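Local coordinates for putative lipoprotein (Bacteroides fragilis, PDB 3NQI) that is of unknown function but is probably a lipid-anchored protein of the bacterial cell envelope, built mainly of beta strands with a few short helices, at residues A84-K89 / S197-E202; D157-G162 / R201-K206; G162-K167 / S207-P212; K214-A219 / V237-Y242. One frame throughout, in Å; residues are numbered along the deposited sequence.

Contact 1 (A84-K89 / S197-E202); sequences AITTPK and SQILRE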
# COMPACT_ATOMS: atom_id res chain seq x y z
N ALA A 84 -1.75 -2.89 -8.63
CA ALA A 84 -2.40 -4.21 -8.51
C ALA A 84 -2.73 -4.71 -9.91
O ALA A 84 -3.24 -3.96 -10.73
CB ALA A 84 -3.63 -4.10 -7.66
N ILE A 85 -2.38 -5.94 -10.21
CA ILE A 85 -2.64 -6.51 -11.50
C ILE A 85 -3.34 -7.89 -11.46
O ILE A 85 -3.35 -8.58 -10.42
CB ILE A 85 -1.37 -6.61 -12.35
CG1 ILE A 85 -0.39 -7.58 -11.74
CG2 ILE A 85 -0.67 -5.22 -12.58
CD1 ILE A 85 0.10 -8.53 -12.78
N THR A 86 -3.96 -8.27 -12.59
CA THR A 86 -4.45 -9.61 -12.77
C THR A 86 -3.63 -10.18 -13.89
O THR A 86 -3.26 -9.47 -14.80
CB THR A 86 -5.92 -9.64 -13.22
OG1 THR A 86 -6.07 -8.81 -14.37
CG2 THR A 86 -6.82 -9.10 -12.12
N THR A 87 -3.30 -11.45 -13.79
CA THR A 87 -2.68 -12.16 -14.89
C THR A 87 -3.16 -13.62 -14.68
O THR A 87 -3.54 -13.97 -13.59
CB THR A 87 -1.17 -12.02 -14.86
OG1 THR A 87 -0.62 -12.62 -16.02
CG2 THR A 87 -0.57 -12.70 -13.59
N PRO A 88 -3.21 -14.43 -15.73
CA PRO A 88 -3.82 -15.75 -15.53
C PRO A 88 -3.08 -16.68 -14.59
O PRO A 88 -3.69 -17.35 -13.80
CB PRO A 88 -3.83 -16.34 -16.94
CG PRO A 88 -3.82 -15.17 -17.83
CD PRO A 88 -2.98 -14.15 -17.16
N LYS A 89 -1.75 -16.71 -14.69
CA LYS A 89 -0.92 -17.59 -13.88
C LYS A 89 0.53 -17.09 -13.80
O LYS A 89 0.91 -16.17 -14.51
CB LYS A 89 -0.96 -18.99 -14.46
CG LYS A 89 -0.42 -19.10 -15.90
CD LYS A 89 -0.53 -20.54 -16.46
CE LYS A 89 0.04 -20.58 -17.86
NZ LYS A 89 0.08 -21.96 -18.39
N SER A 197 -10.43 -2.32 -7.87
CA SER A 197 -11.72 -2.50 -8.54
C SER A 197 -11.60 -3.42 -9.74
O SER A 197 -12.49 -4.25 -9.99
CB SER A 197 -12.30 -1.15 -8.97
OG SER A 197 -12.59 -0.39 -7.82
N GLN A 198 -10.52 -3.32 -10.46
CA GLN A 198 -10.35 -4.20 -11.63
C GLN A 198 -10.17 -5.65 -11.19
O GLN A 198 -10.77 -6.54 -11.78
CB GLN A 198 -9.20 -3.76 -12.52
CG GLN A 198 -9.51 -2.45 -13.30
CD GLN A 198 -8.38 -2.00 -14.21
OE1 GLN A 198 -7.27 -2.51 -14.13
NE2 GLN A 198 -8.67 -1.05 -15.11
N ILE A 199 -9.47 -5.84 -10.07
CA ILE A 199 -9.24 -7.18 -9.53
C ILE A 199 -10.58 -7.77 -9.07
O ILE A 199 -10.90 -8.92 -9.38
CB ILE A 199 -8.29 -7.19 -8.32
CG1 ILE A 199 -6.97 -6.46 -8.60
CG2 ILE A 199 -8.02 -8.61 -7.93
CD1 ILE A 199 -6.40 -6.71 -9.94
N LEU A 200 -11.35 -6.96 -8.33
CA LEU A 200 -12.67 -7.37 -7.86
C LEU A 200 -13.61 -7.72 -9.00
O LEU A 200 -14.33 -8.70 -8.89
CB LEU A 200 -13.27 -6.34 -6.90
CG LEU A 200 -12.59 -6.22 -5.53
CD1 LEU A 200 -12.95 -4.88 -4.78
CD2 LEU A 200 -12.94 -7.42 -4.63
N ARG A 201 -13.58 -6.95 -10.09
CA ARG A 201 -14.41 -7.20 -11.25
C ARG A 201 -14.11 -8.60 -11.84
O ARG A 201 -15.03 -9.38 -12.11
CB ARG A 201 -14.19 -6.11 -12.31
CG ARG A 201 -15.30 -5.98 -13.32
CD ARG A 201 -14.88 -5.18 -14.54
NE ARG A 201 -13.53 -5.51 -14.96
CZ ARG A 201 -13.15 -6.63 -15.58
NH1 ARG A 201 -13.99 -7.58 -15.89
NH2 ARG A 201 -11.87 -6.79 -15.88
N GLU A 202 -12.82 -8.92 -12.01
CA GLU A 202 -12.39 -10.23 -12.54
C GLU A 202 -12.71 -11.37 -11.60
O GLU A 202 -13.15 -12.41 -12.04
CB GLU A 202 -10.90 -10.25 -12.92
CG GLU A 202 -10.67 -9.63 -14.27
CD GLU A 202 -11.26 -10.47 -15.41
OE1 GLU A 202 -10.60 -11.42 -15.86
OE2 GLU A 202 -12.38 -10.25 -15.86
O HOH W 1 -5.62 -4.23 -11.62
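The end of strand 78-87 meets the first turns of helix 197-207 here, with Ile199 facing Ala84, Ile85 and Thr86. Over the short segments the strand and helix run nearly the same way, at 30° to each other. Ile199 does most of the work. Its CG1 lies anti to the carbonyl carbon and beside the backbone N (chi1 -52°), which carries the longer branch toward the strand. CG1 then comes 4.2 Å from Ala84 CB, while CD1 sits over the strand backbone, 3.6 Å from Ile85 O. Thr86 CG2 reaches back, and the two side chains pass one another heading in opposite senses. The 3.3 Å between Thr86 CG2 and Ile199 CD1 is doubtful, because Ile199 is modelled in two conformers. One turn on, Glu202 CB adds a looser touch, 4.3 Å from Thr86 CG2.

No direct hydrogen bond crosses the contact. A water donates to Ala84 O at 2.6 Å and reaches Gln198 OE1 only weakly, at 3.5 Å from the water oxygen. On the helix itself, in the Arg201 conformer described, NH1 makes a salt bridge to Glu202 OE2 at 3.1 Å, meeting the anti side of the carboxylate; the hydrogen bond is rather bent, 137° at the hydrogen.

Among its neighbours, the strand segment is hydrogen-bonded through Ile85 and Thr87 to strand 148-155. Ile199 also packs on Cys154 of that strand and on Leu166 and Leu168 of strand 165-174, so one helix residue bears on three successive strands near the surface of the protein.

Contact 2 (D157-G162 / R201-K206); sequences DDIKSG and REYTLK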
# COMPACT_ATOMS: atom_id res chain seq x y z
N ASP A 157 -6.47 -17.67 -13.06
CA ASP A 157 -6.71 -19.12 -13.22
C ASP A 157 -7.04 -19.79 -11.90
O ASP A 157 -7.68 -20.81 -11.88
CB ASP A 157 -5.50 -19.85 -13.81
CG ASP A 157 -5.32 -19.61 -15.32
OD1 ASP A 157 -6.23 -19.00 -15.96
OD2 ASP A 157 -4.27 -20.03 -15.86
N ASP A 158 -6.59 -19.22 -10.79
CA ASP A 158 -6.84 -19.83 -9.49
C ASP A 158 -8.22 -19.57 -8.93
O ASP A 158 -8.60 -20.19 -7.91
CB ASP A 158 -5.78 -19.39 -8.48
CG ASP A 158 -4.37 -19.85 -8.86
OD1 ASP A 158 -4.25 -20.76 -9.72
OD2 ASP A 158 -3.38 -19.32 -8.30
N ILE A 159 -8.99 -18.70 -9.58
CA ILE A 159 -10.33 -18.36 -9.08
C ILE A 159 -11.33 -19.34 -9.62
O ILE A 159 -11.57 -19.40 -10.82
CB ILE A 159 -10.76 -16.93 -9.43
CG1 ILE A 159 -9.66 -15.92 -9.07
CG2 ILE A 159 -12.09 -16.60 -8.72
CD1 ILE A 159 -9.91 -14.51 -9.66
N LYS A 160 -11.94 -20.11 -8.73
CA LYS A 160 -12.96 -21.05 -9.14
C LYS A 160 -14.39 -20.59 -8.82
O LYS A 160 -14.62 -19.74 -7.99
CB LYS A 160 -12.67 -22.40 -8.49
CG LYS A 160 -11.63 -23.25 -9.29
CD LYS A 160 -10.19 -22.80 -9.10
CE LYS A 160 -9.19 -23.49 -10.09
NZ LYS A 160 -7.79 -23.65 -9.51
N SER A 161 -15.33 -21.21 -9.49
CA SER A 161 -16.74 -20.95 -9.29
C SER A 161 -17.11 -21.11 -7.82
O SER A 161 -16.74 -22.09 -7.21
CB SER A 161 -17.53 -21.93 -10.14
OG SER A 161 -18.89 -21.65 -10.08
N GLY A 162 -17.78 -20.11 -7.24
CA GLY A 162 -18.13 -20.08 -5.81
C GLY A 162 -17.11 -19.54 -4.81
O GLY A 162 -17.48 -19.22 -3.67
N ARG A 201 -13.58 -6.95 -10.09
CA ARG A 201 -14.41 -7.20 -11.25
C ARG A 201 -14.11 -8.60 -11.84
O ARG A 201 -15.03 -9.38 -12.11
CB ARG A 201 -14.19 -6.11 -12.31
CG ARG A 201 -15.30 -5.98 -13.32
CD ARG A 201 -14.88 -5.18 -14.54
NE ARG A 201 -13.53 -5.51 -14.96
CZ ARG A 201 -13.15 -6.63 -15.58
NH1 ARG A 201 -13.99 -7.58 -15.89
NH2 ARG A 201 -11.87 -6.79 -15.88
N GLU A 202 -12.82 -8.92 -12.01
CA GLU A 202 -12.39 -10.23 -12.54
C GLU A 202 -12.71 -11.37 -11.60
O GLU A 202 -13.15 -12.41 -12.04
CB GLU A 202 -10.90 -10.25 -12.92
CG GLU A 202 -10.67 -9.63 -14.27
CD GLU A 202 -11.26 -10.47 -15.41
OE1 GLU A 202 -10.60 -11.42 -15.86
OE2 GLU A 202 -12.38 -10.25 -15.86
N TYR A 203 -12.57 -11.13 -10.31
CA TYR A 203 -12.91 -12.09 -9.30
C TYR A 203 -14.42 -12.43 -9.34
O TYR A 203 -14.84 -13.59 -9.25
CB TYR A 203 -12.53 -11.53 -7.91
CG TYR A 203 -13.32 -12.18 -6.83
CD1 TYR A 203 -12.94 -13.43 -6.31
CD2 TYR A 203 -14.52 -11.62 -6.38
CE1 TYR A 203 -13.72 -14.04 -5.35
CE2 TYR A 203 -15.29 -12.23 -5.42
CZ TYR A 203 -14.88 -13.43 -4.89
OH TYR A 203 -15.68 -14.06 -3.93
N THR A 204 -15.25 -11.40 -9.48
CA THR A 204 -16.67 -11.61 -9.67
C THR A 204 -17.02 -12.41 -10.92
O THR A 204 -17.90 -13.29 -10.87
CB THR A 204 -17.46 -10.24 -9.66
OG1 THR A 204 -17.47 -9.76 -8.32
CG2 THR A 204 -18.89 -10.41 -10.18
N LEU A 205 -16.38 -12.11 -12.03
CA LEU A 205 -16.68 -12.82 -13.26
C LEU A 205 -16.29 -14.30 -13.18
O LEU A 205 -17.03 -15.13 -13.68
CB LEU A 205 -16.01 -12.19 -14.47
CG LEU A 205 -16.65 -10.88 -14.90
CD1 LEU A 205 -15.72 -10.23 -15.88
CD2 LEU A 205 -18.05 -11.06 -15.46
N LYS A 206 -15.19 -14.63 -12.51
CA LYS A 206 -14.73 -16.04 -12.43
C LYS A 206 -15.41 -16.82 -11.31
O LYS A 206 -15.67 -17.98 -11.45
CB LYS A 206 -13.22 -16.11 -12.21
CG LYS A 206 -12.35 -15.35 -13.18
CD LYS A 206 -12.27 -15.97 -14.54
CE LYS A 206 -11.08 -15.35 -15.29
NZ LYS A 206 -11.04 -15.67 -16.76
O HOH W 2 -7.97 -16.66 -15.80
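Ile159 CB comes within 3.8 Å of Lys206 CB, where the turn after strand 148-155 crosses the later part of helix 197-207. From CB the two branches of the isoleucine divide the helix surface between them. CG2, anti to the backbone N, drops against Lys206 CB at 3.7 Å and also approaches the Tyr203 ring obliquely, 4.1 Å from CD1. CG1 turns the other way and continues extended (chi2 168°) to CD1, which stops 3.9 Å from Tyr203 CA. The isoleucine therefore straddles one turn of the helix, lying nearly perpendicular to both the tyrosine and the lysine side chains.

Lys206 contributes the carbons near its backbone and then leaves. A bend at chi2 (-72°) swings the rest of the chain away from Ile159, toward Asp157. The ammonium is not in contact with that carboxylate: Asp157 OD1 and Lys206 NZ are 5.9 Å apart. A water sits between them, donating to Asp157 OD1 at 2.9 Å and accepting only weakly from Lys206 NZ at 3.4 Å. The opposite charges may attract across this gap, but the link is a loose one at the exposed surface.

The Tyr203 hydroxyl finds its partner beyond these segments, in a hydrogen bond to Asp163 O, which helps hold the ring where Ile159 meets it. The nearest atom of the Ile159 side chain is about 5 Å from a bound cadmium ion. At its start the turn is joined by Asp157 to Pro88, just past strand 78-87, and at its end it leads into strand 165-174, so the helix is flanked by the connection between two neighbouring strands.

Contact 3 (G162-K167 / S207-P212); sequences GDTILK and SGQTKP. With CD (cadmium ion), chain E.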
# COMPACT_ATOMS: atom_id res chain seq x y z
N GLY A 162 -17.78 -20.11 -7.24
CA GLY A 162 -18.13 -20.08 -5.81
C GLY A 162 -17.11 -19.54 -4.81
O GLY A 162 -17.48 -19.22 -3.67
N ASP A 163 -15.84 -19.40 -5.21
CA ASP A 163 -14.77 -18.96 -4.31
C ASP A 163 -15.20 -17.71 -3.54
O ASP A 163 -15.62 -16.71 -4.15
CB ASP A 163 -13.57 -18.68 -5.17
CG ASP A 163 -12.31 -18.47 -4.40
OD1 ASP A 163 -12.20 -18.63 -3.14
OD2 ASP A 163 -11.38 -18.12 -5.15
N THR A 164 -15.13 -17.76 -2.20
CA THR A 164 -15.43 -16.61 -1.34
C THR A 164 -14.17 -15.83 -0.85
O THR A 164 -14.30 -14.89 -0.07
CB THR A 164 -16.24 -17.03 -0.10
OG1 THR A 164 -15.47 -17.96 0.67
CG2 THR A 164 -17.57 -17.68 -0.51
N ILE A 165 -12.98 -16.27 -1.24
CA ILE A 165 -11.72 -15.69 -0.75
C ILE A 165 -10.96 -15.17 -1.93
O ILE A 165 -10.77 -15.90 -2.89
CB ILE A 165 -10.86 -16.74 -0.00
CG1 ILE A 165 -11.62 -17.24 1.23
CG2 ILE A 165 -9.49 -16.14 0.42
CD1 ILE A 165 -10.83 -18.32 2.02
N LEU A 166 -10.56 -13.91 -1.91
CA LEU A 166 -9.74 -13.36 -2.99
C LEU A 166 -8.29 -13.34 -2.53
O LEU A 166 -7.94 -12.61 -1.63
CB LEU A 166 -10.17 -11.94 -3.33
CG LEU A 166 -9.38 -11.13 -4.34
CD1 LEU A 166 -9.30 -11.90 -5.66
CD2 LEU A 166 -10.03 -9.78 -4.56
N LYS A 167 -7.43 -14.11 -3.19
CA LYS A 167 -6.05 -14.28 -2.75
C LYS A 167 -5.14 -13.44 -3.65
O LYS A 167 -5.18 -13.55 -4.91
CB LYS A 167 -5.64 -15.75 -2.80
CG LYS A 167 -4.15 -15.99 -2.42
CD LYS A 167 -3.78 -17.44 -2.01
CE LYS A 167 -4.61 -18.52 -2.67
NZ LYS A 167 -4.27 -19.85 -2.12
N SER A 207 -15.70 -16.18 -10.18
CA SER A 207 -16.34 -16.84 -9.06
C SER A 207 -17.89 -16.85 -9.07
O SER A 207 -18.52 -17.71 -8.43
CB SER A 207 -15.88 -16.22 -7.75
OG SER A 207 -16.42 -14.92 -7.61
N GLY A 208 -18.48 -15.87 -9.76
CA GLY A 208 -19.91 -15.66 -9.72
C GLY A 208 -20.35 -14.96 -8.44
O GLY A 208 -21.54 -14.76 -8.26
N GLN A 209 -19.44 -14.61 -7.55
CA GLN A 209 -19.82 -13.96 -6.30
C GLN A 209 -19.80 -12.42 -6.46
O GLN A 209 -18.92 -11.90 -7.12
CB GLN A 209 -18.87 -14.41 -5.19
CG GLN A 209 -18.87 -15.91 -4.89
CD GLN A 209 -19.93 -16.32 -3.85
OE1 GLN A 209 -20.83 -15.58 -3.56
NE2 GLN A 209 -19.80 -17.49 -3.30
N THR A 210 -20.72 -11.71 -5.81
CA THR A 210 -20.79 -10.24 -5.90
C THR A 210 -19.61 -9.56 -5.19
O THR A 210 -19.18 -8.45 -5.55
CB THR A 210 -22.05 -9.69 -5.26
OG1 THR A 210 -22.07 -10.04 -3.87
CG2 THR A 210 -23.32 -10.27 -5.92
N LYS A 211 -19.05 -10.25 -4.20
CA LYS A 211 -17.92 -9.76 -3.42
C LYS A 211 -17.30 -10.91 -2.60
O LYS A 211 -18.00 -11.84 -2.24
CB LYS A 211 -18.36 -8.66 -2.45
CG LYS A 211 -19.44 -9.08 -1.50
CD LYS A 211 -19.72 -8.01 -0.49
CE LYS A 211 -20.79 -8.46 0.48
NZ LYS A 211 -21.15 -7.35 1.43
N PRO A 212 -16.02 -10.82 -2.29
CA PRO A 212 -15.40 -11.86 -1.48
C PRO A 212 -15.76 -11.63 -0.03
O PRO A 212 -16.02 -10.49 0.32
CB PRO A 212 -13.93 -11.62 -1.67
CG PRO A 212 -13.81 -10.14 -1.90
CD PRO A 212 -15.06 -9.76 -2.65
CD CD E . -9.67 -17.62 -3.94
O HOH W 3 -8.16 -15.85 -5.38
O HOH W 4 -8.39 -18.74 -1.90
O HOH W 5 -10.72 -16.52 -5.80
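The flat amide of Gln209 points its NE2 at Gly162 O, and that oxygen lies in the amide's own plane. The bond is 2.9 Å from NE2 to O and nearly straight (168°), yet the donor stands above the carbonyl plane of Gly162. A bend at chi2 (-88°) folds the glutamine chain back to bring the amide there, laying CG 3.4 Å from Asp163 O and the amide beside Thr164 CG2. Gly162 is gripped a second time: its N donates to Ser207 O at 2.8 Å, in the carbonyl plane and on a lone pair.

The other flat group is the Asp163 carboxylate, described here in one of its two deposited conformers. Its OD2 binds the cadmium ion at 2.2 Å. OD1 accepts from Ile165 N at 3.1 Å, the donor coming from well above the carboxylate plane; this is an Asx turn. It holds the carboxylate close to Ile165 O, which binds the same ion at 2.3 Å, and three waters are further ligands. Across the segments, Pro212 CB lies 3.7 Å from Thr164 O and also touches Leu166 CB.

Ser207 OG accepts from Gln209 N in an ST turn and is bonded to Tyr203 O as well. Just after it, Gly208 leaves helix 197-207 with positive phi. The contact thus holds the exit of that helix against the start of strand 165-174; Pro212 and Leu166 both pack on Leu200 of the helix, while Leu166 pairs through its backbone with strand 214-221.

Contact 4 (K214-A219 / V237-Y242); sequences KITIVA and VYEIEY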
# COMPACT_ATOMS: atom_id res chain seq x y z
N LYS A 214 -13.43 -12.36 2.17
CA LYS A 214 -12.12 -11.86 2.65
C LYS A 214 -11.11 -11.80 1.53
O LYS A 214 -11.22 -12.51 0.51
CB LYS A 214 -11.65 -12.64 3.91
CG LYS A 214 -11.14 -14.02 3.68
CD LYS A 214 -10.59 -14.65 4.99
CE LYS A 214 -10.22 -16.11 4.76
NZ LYS A 214 -10.00 -16.86 5.99
N ILE A 215 -10.16 -10.90 1.70
CA ILE A 215 -9.01 -10.78 0.82
C ILE A 215 -7.80 -11.27 1.61
O ILE A 215 -7.63 -10.95 2.81
CB ILE A 215 -8.77 -9.33 0.35
CG1 ILE A 215 -10.04 -8.79 -0.35
CG2 ILE A 215 -7.47 -9.27 -0.53
CD1 ILE A 215 -10.06 -7.24 -0.66
N THR A 216 -6.99 -12.12 0.99
CA THR A 216 -5.81 -12.58 1.68
C THR A 216 -4.59 -12.07 0.92
O THR A 216 -4.58 -12.00 -0.32
CB THR A 216 -5.75 -14.13 1.88
OG1 THR A 216 -5.76 -14.76 0.60
CG2 THR A 216 -6.90 -14.62 2.74
N ILE A 217 -3.59 -11.70 1.69
CA ILE A 217 -2.35 -11.15 1.10
C ILE A 217 -1.23 -12.12 1.48
O ILE A 217 -0.95 -12.36 2.64
CB ILE A 217 -2.02 -9.76 1.66
CG1 ILE A 217 -3.21 -8.77 1.49
CG2 ILE A 217 -0.70 -9.21 1.05
CD1 ILE A 217 -3.58 -8.40 0.12
N VAL A 218 -0.57 -12.66 0.48
CA VAL A 218 0.45 -13.67 0.66
C VAL A 218 1.84 -12.99 0.48
O VAL A 218 2.17 -12.55 -0.64
CB VAL A 218 0.32 -14.83 -0.36
CG1 VAL A 218 1.36 -15.94 -0.00
CG2 VAL A 218 -1.11 -15.47 -0.35
N ALA A 219 2.66 -12.93 1.54
CA ALA A 219 4.00 -12.29 1.46
C ALA A 219 5.16 -13.26 1.81
O ALA A 219 4.99 -14.14 2.66
CB ALA A 219 4.05 -11.08 2.40
N VAL A 237 0.53 -15.19 5.42
CA VAL A 237 -0.76 -14.82 4.86
C VAL A 237 -1.45 -13.82 5.80
O VAL A 237 -1.59 -14.12 6.94
CB VAL A 237 -1.63 -16.03 4.59
CG1 VAL A 237 -3.07 -15.56 4.09
CG2 VAL A 237 -0.98 -16.92 3.53
N TYR A 238 -1.79 -12.62 5.33
CA TYR A 238 -2.49 -11.62 6.18
C TYR A 238 -3.98 -11.53 5.70
O TYR A 238 -4.24 -11.60 4.53
CB TYR A 238 -1.83 -10.25 6.03
CG TYR A 238 -0.40 -10.18 6.54
CD1 TYR A 238 0.68 -10.64 5.78
CD2 TYR A 238 -0.13 -9.63 7.78
CE1 TYR A 238 2.00 -10.55 6.26
CE2 TYR A 238 1.17 -9.50 8.24
CZ TYR A 238 2.22 -9.98 7.49
OH TYR A 238 3.52 -9.82 7.99
N GLU A 239 -4.93 -11.42 6.62
CA GLU A 239 -6.31 -11.43 6.20
C GLU A 239 -6.95 -10.05 6.30
O GLU A 239 -6.74 -9.36 7.27
CB GLU A 239 -7.11 -12.39 7.07
CG GLU A 239 -6.63 -13.76 7.03
CD GLU A 239 -7.54 -14.70 7.88
OE1 GLU A 239 -7.88 -14.30 9.03
OE2 GLU A 239 -7.88 -15.79 7.40
N ILE A 240 -7.76 -9.72 5.30
CA ILE A 240 -8.62 -8.52 5.35
C ILE A 240 -10.11 -8.89 5.21
O ILE A 240 -10.56 -9.38 4.17
CB ILE A 240 -8.22 -7.55 4.21
CG1 ILE A 240 -6.74 -7.18 4.30
CG2 ILE A 240 -9.13 -6.26 4.23
CD1 ILE A 240 -6.19 -6.44 3.02
N GLU A 241 -10.90 -8.69 6.25
CA GLU A 241 -12.33 -8.94 6.13
C GLU A 241 -12.93 -7.86 5.20
O GLU A 241 -12.72 -6.68 5.41
CB GLU A 241 -12.99 -9.00 7.53
CG GLU A 241 -12.37 -10.06 8.49
CD GLU A 241 -12.39 -11.53 7.96
OE1 GLU A 241 -13.41 -11.93 7.34
OE2 GLU A 241 -11.39 -12.27 8.17
N TYR A 242 -13.53 -8.26 4.08
CA TYR A 242 -13.94 -7.30 3.06
C TYR A 242 -15.35 -6.78 3.36
O TYR A 242 -16.30 -7.55 3.40
CB TYR A 242 -13.85 -7.88 1.65
CG TYR A 242 -14.20 -6.88 0.57
CD1 TYR A 242 -13.39 -5.77 0.32
CD2 TYR A 242 -15.38 -6.98 -0.14
CE1 TYR A 242 -13.73 -4.84 -0.65
CE2 TYR A 242 -15.73 -6.05 -1.11
CZ TYR A 242 -14.91 -4.98 -1.35
OH TYR A 242 -15.26 -4.04 -2.32
O HOH W 6 -10.84 -15.33 8.85
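Lys214 and Glu239 cross obliquely above one face of two paired strands, while Ile215, Ile217, Tyr238 and Ile240 point to the other. The lysine runs extended beyond CG, and its NZ makes a salt bridge to Glu239 OE2 at 2.8 Å, arriving from above the carboxylate plane (41° out of it). Glu241 instead lies alongside Lys214 and points the same way, its OE1 3.9 Å from Lys214 CB. A water draws the three together, donating to Glu239 OE1 and Glu241 OE2 and accepting weakly from Lys214 NZ. Further along this face Val237 lies across Thr216 and Val218, with CG1 3.8 Å from Thr216 CB and CG2 4.1 Å from Val218 CG2.

On the opposite face the contacts slip diagonally. Ile240 CD1 leans to Ile217 CG1 at 4.1 Å, and Ile215 CD1 comes 3.8 Å from Tyr242 CD1, an oblique approach to that ring. The Tyr238 ring turns its edge to the strand, with Ile217 O in the ring plane and Ala219 CB also at the rim. Both tyrosine hydroxyls are satisfied elsewhere: Tyr238 OH by Gln221 and Leu105 N, Tyr242 OH by Glu121 O.

Ile215 with Ile240 and Ile217 with Tyr238 are the hydrogen-bonded pairs, each bonded in both directions; the Ile240 N to Ile215 O bond is 2.8 Å. The isoleucine face packs on Ile124 of strand 123-132. This is an antiparallel beta hairpin with a long connection, one face apolar toward the protein interior and the other bearing Thr216, Val218 and Val237 and, toward the Lys214 end, the charged cluster.

Contacts 1, 2 and 3 cluster round helix 197-207 and its exit. Contact 1 uses the helix start and contact 2 its later turns, their centres about 9 Å apart; contact 3, its centre about 6 Å from that of contact 2, takes the loop that follows. Contacts 2 and 3 share Gly162 and are tied by the Tyr203 hydroxyl on Asp163 O. Contact 4 opens after these have closed along the chain, its centre about 13 Å from that of contact 3, and the two meet where strands 165-174 and 214-221 pair side by side. The short helix is thereby set against strands from distant parts of the sequence, with a cadmium ion bound at the start of strand 165-174.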